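PDB 6AXA: purine nucleoside phosphorylase from Schistosoma mansoni, which catalyses the reversible phosphorolysis of purine nucleosides such as inosine and guanosine, giving the free base and ribose 1-phosphate. Local coordinates for residues Ala195-Pro200 / Val219-Val224. Residues are numbered along the deposited sequence; the frame is centred on the assembly and turned at random.
Sequences AFNGGP and VGMSTV. With D4Y ((3S)-5-fluoro-3-hydroxy-1,3-dihydro-2H-indol-2-one), chain J.
The side chains of Asn197 and Met221 run alongside each other, with Asn197 ND2 4.0 Å from Met221 CE, where two parallel strand ends reach a bound fluoro-hydroxyindolinone, D4Y. Asn197 ND2 donates a nearly straight bond to the ligand carbonyl, D4Y O1, at 3.1 Å. Trans torsions at chi2 and chi3 stretch Met221 out past the ligand hydroxyl, with CG 3.4 Å from D4Y O. Its methyl CE ends 3.4 Å from Pro200 O, which is buried and has no hydrogen-bond partner. With chi1 at 168°, the Asn197 amide swings away from its own backbone N to reach the ligand. Asn197 CB rests on Val219 CG2 at 3.7 Å. The amide has two further ties: ND2 also bonds Thr201 O, and OD1 accepts a weak bond from Gly199 N. Glu203 OE1 bonds the ligand as well.

The backbones that carry these side chains pair in parallel register. Gly220 N donates to Ala195 O at 3.0 Å, and Asn197 N to Gly220 O at 2.8 Å. One water then bridges Gly198 O and Met221 O beyond the strand ends. Val224 sets its CB against the Phe196 ring, 3.9 Å from CD2, while Gly220 O lies at the ring edge. Leu143 and Phe161 of a neighbouring subunit pack on Asn197 and Met221. Helix 205-213 connects strand 189-196 to strand 218-220, a beta-alpha-beta unit whose strands are paired directly here. Their ends line a ligand pocket consistent with the purine-base site of trimeric purine nucleoside phosphorylases.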
loop_
_atom_site.group_PDB
_atom_site.type_symbol
_atom_site.label_atom_id
_atom_site.label_comp_id
_atom_site.label_asym_id
_atom_site.label_seq_id
_atom_site.Cartn_x
_atom_site.Cartn_y
_atom_site.Cartn_z
ATOM N N ALA A 195 -9.816 11.071 -2.405
ATOM C CA ALA A 195 -8.742 10.183 -1.918
ATOM C C ALA A 195 -9.329 8.853 -1.473
ATOM O O ALA A 195 -10.222 8.826 -0.627
ATOM C CB ALA A 195 -8.012 10.800 -0.726
ATOM N N PHE A 196 -8.777 7.746 -1.979
ATOM C CA PHE A 196 -9.212 6.394 -1.599
ATOM C C PHE A 196 -8.377 5.959 -0.400
ATOM O O PHE A 196 -7.182 5.692 -0.541
ATOM C CB PHE A 196 -9.063 5.456 -2.805
ATOM C CG PHE A 196 -9.485 4.008 -2.575
ATOM C CD1 PHE A 196 -10.311 3.650 -1.529
ATOM C CD2 PHE A 196 -9.007 2.977 -3.436
ATOM C CE1 PHE A 196 -10.707 2.304 -1.340
ATOM C CE2 PHE A 196 -9.368 1.655 -3.234
ATOM C CZ PHE A 196 -10.206 1.297 -2.182
ATOM N N ASN A 197 -9.006 5.946 0.786
ATOM C CA ASN A 197 -8.490 5.315 2.013
ATOM C C ASN A 197 -8.973 3.868 2.043
ATOM O O ASN A 197 -10.170 3.613 2.158
ATOM C CB ASN A 197 -9.034 6.105 3.220
ATOM C CG ASN A 197 -8.844 5.422 4.564
ATOM O OD1 ASN A 197 -7.903 4.643 4.812
ATOM N ND2 ASN A 197 -9.769 5.761 5.492
ATOM N N GLY A 198 -8.054 2.902 2.013
ATOM C CA GLY A 198 -8.494 1.503 2.029
ATOM C C GLY A 198 -9.425 1.156 3.191
ATOM O O GLY A 198 -10.331 0.313 3.062
ATOM N N GLY A 199 -9.177 1.726 4.356
ATOM C CA GLY A 199 -10.058 1.517 5.509
ATOM C C GLY A 199 -9.772 0.235 6.294
ATOM O O GLY A 199 -8.779 -0.463 6.012
ATOM N N PRO A 200 -10.612 -0.111 7.282
ATOM C CA PRO A 200 -11.893 0.489 7.667
ATOM C C PRO A 200 -11.854 1.562 8.764
ATOM O O PRO A 200 -12.909 2.032 9.182
ATOM C CB PRO A 200 -12.686 -0.738 8.152
ATOM C CG PRO A 200 -11.611 -1.578 8.855
ATOM C CD PRO A 200 -10.375 -1.382 7.978
ATOM N N VAL A 219 -12.304 12.300 1.301
ATOM C CA VAL A 219 -11.700 10.983 1.542
ATOM C C VAL A 219 -12.788 9.939 1.813
ATOM O O VAL A 219 -13.742 10.193 2.565
ATOM C CB VAL A 219 -10.665 11.031 2.698
ATOM C CG1 VAL A 219 -11.261 11.620 3.966
ATOM C CG2 VAL A 219 -10.039 9.639 2.945
ATOM N N GLY A 220 -12.681 8.775 1.148
ATOM C CA GLY A 220 -13.589 7.653 1.376
ATOM C C GLY A 220 -12.964 6.289 1.112
ATOM O O GLY A 220 -11.838 6.195 0.620
ATOM N N MET A 221 -13.746 5.230 1.414
ATOM C CA MET A 221 -13.293 3.840 1.364
ATOM C C MET A 221 -13.906 3.013 0.231
ATOM O O MET A 221 -13.898 1.779 0.309
ATOM C CB MET A 221 -13.598 3.139 2.704
ATOM C CG MET A 221 -13.040 3.808 3.923
ATOM S SD MET A 221 -13.733 3.045 5.454
ATOM C CE MET A 221 -13.337 4.326 6.660
ATOM N N SER A 222 -14.459 3.642 -0.801
ATOM C CA SER A 222 -15.115 2.907 -1.888
ATOM C C SER A 222 -14.828 3.609 -3.211
ATOM O O SER A 222 -13.907 4.434 -3.328
ATOM C CB SER A 222 -16.623 2.807 -1.630
ATOM O OG SER A 222 -17.202 4.086 -1.816
ATOM N N THR A 223 -15.627 3.237 -4.245
ATOM C CA THR A 223 -15.814 3.982 -5.494
ATOM C C THR A 223 -14.648 3.863 -6.487
ATOM O O THR A 223 -14.865 3.456 -7.637
ATOM C CB THR A 223 -16.133 5.444 -5.161
ATOM O OG1 THR A 223 -17.377 5.479 -4.431
ATOM C CG2 THR A 223 -16.314 6.278 -6.423
ATOM N N VAL A 224 -13.420 4.180 -6.083
ATOM C CA VAL A 224 -12.271 4.082 -7.013
ATOM C C VAL A 224 -12.110 2.682 -7.614
ATOM O O VAL A 224 -11.823 2.583 -8.831
ATOM C CB VAL A 224 -10.999 4.605 -6.323
ATOM C CG1 VAL A 224 -9.728 4.314 -7.098
ATOM C CG2 VAL A 224 -11.118 6.109 -6.097
HETATM C C7 D4Y J . -15.666 8.445 5.379
HETATM C C4 D4Y J . -16.723 10.365 7.031
HETATM C C5 D4Y J . -17.539 9.650 6.190
HETATM C C6 D4Y J . -17.029 8.692 5.341
HETATM C C3 D4Y J . -15.349 10.145 7.044
HETATM C C2 D4Y J . -14.847 9.181 6.201
HETATM C C1 D4Y J . -13.437 7.787 5.144
HETATM F F D4Y J . -18.865 9.885 6.187
HETATM C C D4Y J . -14.803 7.630 4.474
HETATM O O D4Y J . -15.253 6.325 4.178
HETATM N N D4Y J . -13.557 8.798 6.023
HETATM O O1 D4Y J . -12.384 7.217 4.811
HETATM O O HOH W 1 -12.133 -0.375 1.030
#